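Local coordinates for putative transcriptional regulator (MarR/EmrR family) (Acinetobacter sp. ADP1, PDB 3NRV), which probably binds DNA as a dimeric winged helix-turn-helix transcription factor of the MarR/EmrR family, at residues 29-34 with 116-121; 42-47 with 64-69. All coordinates share one frame; numbering follows the deposited sequence. Where two conformers were deposited one is given.

Contact 1: 29-34 with 116-121; sequences STAYTQ and IEREKQ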
# COMPACT_ATOMS: atom_id res chain seq x y z
N SER C 29 4.78 8.02 4.17
CA SER C 29 5.55 7.59 5.32
C SER C 29 6.30 8.80 5.88
O SER C 29 6.22 9.11 7.08
CB SER C 29 6.52 6.48 4.93
OG SER C 29 7.29 6.05 6.05
N THR C 30 6.99 9.53 5.01
CA THR C 30 7.73 10.71 5.44
C THR C 30 6.78 11.75 6.01
O THR C 30 7.03 12.31 7.07
CB THR C 30 8.49 11.36 4.27
OG1 THR C 30 9.48 10.46 3.80
CG2 THR C 30 9.19 12.65 4.74
N ALA C 31 5.69 12.02 5.29
CA ALA C 31 4.78 13.10 5.68
C ALA C 31 4.18 12.87 7.06
O ALA C 31 4.26 13.74 7.93
CB ALA C 31 3.68 13.28 4.64
N TYR C 32 3.59 11.69 7.27
CA TYR C 32 2.98 11.38 8.56
C TYR C 32 4.00 11.31 9.67
O TYR C 32 3.72 11.71 10.80
CB TYR C 32 2.16 10.07 8.50
CG TYR C 32 0.84 10.30 7.79
CD1 TYR C 32 0.69 10.00 6.45
CD2 TYR C 32 -0.23 10.86 8.47
CE1 TYR C 32 -0.53 10.23 5.80
CE2 TYR C 32 -1.44 11.10 7.83
CZ TYR C 32 -1.58 10.80 6.50
OH TYR C 32 -2.77 11.06 5.87
N THR C 33 5.17 10.78 9.36
CA THR C 33 6.20 10.68 10.39
C THR C 33 6.64 12.06 10.85
O THR C 33 6.77 12.31 12.05
CB THR C 33 7.41 9.86 9.94
OG1 THR C 33 7.04 8.48 9.84
CG2 THR C 33 8.54 9.98 10.97
N GLN C 34 6.85 12.97 9.90
CA GLN C 34 7.33 14.31 10.23
C GLN C 34 6.26 15.17 10.88
O GLN C 34 6.56 16.03 11.70
CB GLN C 34 7.88 15.00 8.98
CG GLN C 34 9.21 14.39 8.52
CD GLN C 34 9.85 15.16 7.38
OE1 GLN C 34 9.20 15.95 6.70
NE2 GLN C 34 11.15 14.92 7.16
N ILE C 116 -7.15 14.30 4.30
CA ILE C 116 -8.12 14.86 3.38
C ILE C 116 -7.45 15.81 2.39
O ILE C 116 -7.74 15.76 1.19
CB ILE C 116 -9.27 15.56 4.15
CG1 ILE C 116 -10.19 14.51 4.77
CG2 ILE C 116 -10.08 16.48 3.24
CD1 ILE C 116 -10.99 15.04 5.95
N GLU C 117 -6.53 16.63 2.88
CA GLU C 117 -5.78 17.52 2.00
C GLU C 117 -4.90 16.78 1.00
O GLU C 117 -4.82 17.16 -0.16
CB GLU C 117 -5.00 18.57 2.80
CG GLU C 117 -5.91 19.67 3.34
CD GLU C 117 -6.92 20.16 2.30
OE1 GLU C 117 -6.48 20.78 1.30
OE2 GLU C 117 -8.14 19.94 2.47
N ARG C 118 -4.25 15.70 1.44
CA ARG C 118 -3.41 14.91 0.54
C ARG C 118 -4.23 14.23 -0.56
O ARG C 118 -3.76 14.09 -1.70
CB ARG C 118 -2.56 13.90 1.32
CG ARG C 118 -1.49 14.58 2.22
CD ARG C 118 -0.67 13.58 3.01
NE ARG C 118 0.11 12.69 2.14
CZ ARG C 118 1.27 13.02 1.58
NH1 ARG C 118 1.79 14.22 1.79
NH2 ARG C 118 1.92 12.17 0.80
N GLU C 119 -5.44 13.79 -0.23
CA GLU C 119 -6.32 13.11 -1.18
C GLU C 119 -6.81 14.13 -2.21
O GLU C 119 -6.85 13.85 -3.41
CB GLU C 119 -7.50 12.46 -0.44
CG GLU C 119 -8.71 12.08 -1.30
CD GLU C 119 -8.53 10.74 -2.01
OE1 GLU C 119 -7.46 10.09 -1.84
OE2 GLU C 119 -9.46 10.33 -2.76
N LYS C 120 -7.20 15.29 -1.72
CA LYS C 120 -7.58 16.40 -2.59
C LYS C 120 -6.45 16.72 -3.56
O LYS C 120 -6.67 16.88 -4.75
CB LYS C 120 -7.94 17.63 -1.76
CG LYS C 120 -8.44 18.80 -2.58
CD LYS C 120 -8.74 19.99 -1.69
CE LYS C 120 -9.03 21.25 -2.50
NZ LYS C 120 -9.08 22.46 -1.62
N GLN C 121 -5.22 16.77 -3.05
CA GLN C 121 -4.07 17.05 -3.91
C GLN C 121 -3.89 15.98 -4.99
O GLN C 121 -3.69 16.30 -6.16
CB GLN C 121 -2.79 17.23 -3.07
CG GLN C 121 -1.57 17.53 -3.91
CD GLN C 121 -0.33 17.79 -3.08
OE1 GLN C 121 -0.25 17.38 -1.92
NE2 GLN C 121 0.65 18.47 -3.68
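The methyl group of A31 lies against one face of the R118 guanidinium, displaced toward its rim, with CB 3.5 Å from NH1 of R118. Alanine suits this place because its single carbon lets the flat guanidinium lie close to the helix surface. R118 reaches across from its own helix: CG stands beside the backbone N and anti to the carbonyl carbon (chi1 -67°), the next bond is extended, and a bend at CG-CD (chi3 63°) turns the guanidinium past A31. Its NH2 is then hydrogen-bonded to S28, one residue before 29-34, and this bond holds the flat group at the side of helix 13-36. In the MarR fold the first and the last two helices build the dimerisation region, and here helix 13-36 meets helix 102-122. The backbones stay well apart, 9.8 Å between CA of A31 and CA of R118, a gap the long arginine bridges. Y32 fills the neighbouring place more loosely; its OH comes within 4.4 Å of R118 CD, while the ring stacks on W43 and meets F114 edge-to-face. A broad aromatic ring suits this buried place, because it can pack on W43 and F114 at once. Other side chains of both helices face the second subunit, where S29 is hydrogen-bonded to D62 of that subunit and E119 to its A13 and T14.

Contact 2: 42-47 with 64-69; sequences EWRIIS and LGLDKA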
# COMPACT_ATOMS: atom_id res chain seq x y z
N GLU C 42 0.73 2.79 10.37
CA GLU C 42 0.01 3.18 11.59
C GLU C 42 -1.22 4.03 11.27
O GLU C 42 -2.31 3.77 11.79
CB GLU C 42 0.96 3.92 12.55
CG GLU C 42 1.96 2.93 13.17
CD GLU C 42 3.04 3.59 14.01
OE1 GLU C 42 3.55 4.65 13.63
OE2 GLU C 42 3.38 3.02 15.05
N TRP C 43 -1.03 5.05 10.43
CA TRP C 43 -2.14 5.91 10.00
C TRP C 43 -3.26 5.12 9.30
O TRP C 43 -4.43 5.31 9.59
CB TRP C 43 -1.65 7.07 9.08
CG TRP C 43 -2.82 7.70 8.42
CD1 TRP C 43 -3.17 7.63 7.10
CD2 TRP C 43 -3.88 8.41 9.08
NE1 TRP C 43 -4.37 8.29 6.89
CE2 TRP C 43 -4.82 8.76 8.09
CE3 TRP C 43 -4.10 8.78 10.40
CZ2 TRP C 43 -5.97 9.49 8.39
CZ3 TRP C 43 -5.25 9.50 10.70
CH2 TRP C 43 -6.16 9.85 9.69
N ARG C 44 -2.91 4.22 8.39
CA ARG C 44 -3.92 3.43 7.69
C ARG C 44 -4.80 2.66 8.68
O ARG C 44 -6.02 2.58 8.55
CB ARG C 44 -3.28 2.47 6.67
CG ARG C 44 -2.51 3.19 5.53
CD ARG C 44 -1.87 2.19 4.55
NE ARG C 44 -2.92 1.45 3.81
CZ ARG C 44 -2.75 0.28 3.21
NH1 ARG C 44 -1.58 -0.33 3.25
NH2 ARG C 44 -3.77 -0.29 2.56
N ILE C 45 -4.17 2.10 9.70
CA ILE C 45 -4.92 1.33 10.68
C ILE C 45 -5.79 2.22 11.58
O ILE C 45 -6.95 1.91 11.83
CB ILE C 45 -3.98 0.46 11.51
CG1 ILE C 45 -3.48 -0.69 10.63
CG2 ILE C 45 -4.71 -0.09 12.72
CD1 ILE C 45 -2.35 -1.50 11.23
N ILE C 46 -5.22 3.31 12.07
CA ILE C 46 -5.97 4.27 12.87
C ILE C 46 -7.22 4.72 12.11
O ILE C 46 -8.32 4.79 12.67
CB ILE C 46 -5.06 5.48 13.26
CG1 ILE C 46 -4.15 5.05 14.41
CG2 ILE C 46 -5.88 6.69 13.66
CD1 ILE C 46 -2.93 5.88 14.51
N SER C 47 -7.05 4.99 10.82
CA SER C 47 -8.17 5.46 10.02
C SER C 47 -9.24 4.37 9.87
O SER C 47 -10.45 4.65 9.86
CB SER C 47 -7.69 5.97 8.66
OG SER C 47 -8.78 6.21 7.80
N LEU C 64 -7.49 -3.54 4.52
CA LEU C 64 -6.29 -2.87 4.02
C LEU C 64 -5.53 -3.66 2.94
O LEU C 64 -4.79 -3.06 2.15
CB LEU C 64 -5.33 -2.54 5.18
CG LEU C 64 -5.87 -1.57 6.24
CD1 LEU C 64 -4.80 -1.33 7.33
CD2 LEU C 64 -6.30 -0.24 5.61
N GLY C 65 -5.66 -4.98 2.95
CA GLY C 65 -4.85 -5.83 2.09
C GLY C 65 -3.46 -6.16 2.64
O GLY C 65 -2.68 -6.84 1.97
N LEU C 66 -3.14 -5.65 3.82
CA LEU C 66 -1.89 -6.07 4.47
C LEU C 66 -2.18 -7.38 5.15
O LEU C 66 -3.26 -7.55 5.68
CB LEU C 66 -1.44 -5.05 5.51
CG LEU C 66 -0.85 -3.73 5.01
CD1 LEU C 66 -0.67 -2.76 6.17
CD2 LEU C 66 0.46 -3.97 4.29
N ASP C 67 -1.21 -8.29 5.15
CA ASP C 67 -1.42 -9.57 5.81
C ASP C 67 -1.56 -9.44 7.31
O ASP C 67 -1.26 -8.40 7.88
CB ASP C 67 -0.39 -10.65 5.39
CG ASP C 67 1.03 -10.41 5.94
OD1 ASP C 67 1.22 -9.78 7.00
OD2 ASP C 67 1.97 -10.93 5.29
N LYS C 68 -2.04 -10.50 7.94
CA LYS C 68 -2.36 -10.47 9.35
C LYS C 68 -1.15 -10.21 10.23
O LYS C 68 -1.28 -9.60 11.29
CB LYS C 68 -3.02 -11.79 9.76
CG LYS C 68 -4.45 -11.90 9.31
CD LYS C 68 -5.23 -12.79 10.25
CE LYS C 68 -5.83 -13.96 9.51
NZ LYS C 68 -6.67 -14.78 10.42
N ALA C 69 0.01 -10.70 9.80
CA ALA C 69 1.24 -10.54 10.58
C ALA C 69 1.60 -9.05 10.63
O ALA C 69 2.00 -8.53 11.68
CB ALA C 69 2.38 -11.37 9.96
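The carbonyl oxygen of L64 accepts a hydrogen bond from NH2 of R44, 3.0 Å away. The donor lies in the carbonyl plane, on a lone pair, but the bond is bent, with an N-H...O angle of 132°, and the oxygen sits 24° out of the guanidinium plane. Helix 57-64 ends at L64, so the arginine supplies a donor to a carbonyl at the helix's last turn. G65 follows with positive phi, a conformation that glycine adopts easily and in which a CB would press on the preceding carbonyl oxygen. To reach the L64 oxygen, R44 keeps its chain extended at chi2 and bends it at chi3 (67°). The side chains of R44 and L64 run antiparallel alongside one another, which leaves L64 CB over one face of the guanidinium, 3.8 Å from NH2 of R44. L66 adds its branch point obliquely, with CG 3.9 Å from NH1 of R44. Besides this apolar contact, NH1 donates a hydrogen bond to N22 OD1 of the second subunit, so one buried arginine joins the turn to the dimer partner. Leucines suit the surroundings by laying hydrocarbon against the cation, while NH1 and NH2 have oxygen acceptors. Farther along its side chain, L64 meets I45 at about a right angle, CD1 of L64 touching CG1 of I45 at 3.6 Å, with T74 and L78 of helix 68-80 also against I45. D67, at the N-cap of helix 68-80, accepts a bond from the backbone N of A70. Helix 57-64, this short turn and helix 68-80 form the helix-turn-helix of the winged MarR domain, its second helix probably the DNA-recognition helix.

Overall arrangement
The two contacts have centres about 16 Å apart and differ in depth: contact 2 is buried, its centre about 5 Å from that of the chain, whereas the centre of the partly buried contact 1 lies about 12 Å from it. They meet through Y32 of contact 1 and W43 of contact 2, Y32 OH lying 3.4 Å from W43 NE1, so the consecutive helices 13-36 and 40-51 connect them. W43 also packs on A111 and A115 of helix 102-122. Both contacts touch the second subunit. Together they join the helices of the dimer interface to the helix-turn-helix, whose second helix probably reads DNA.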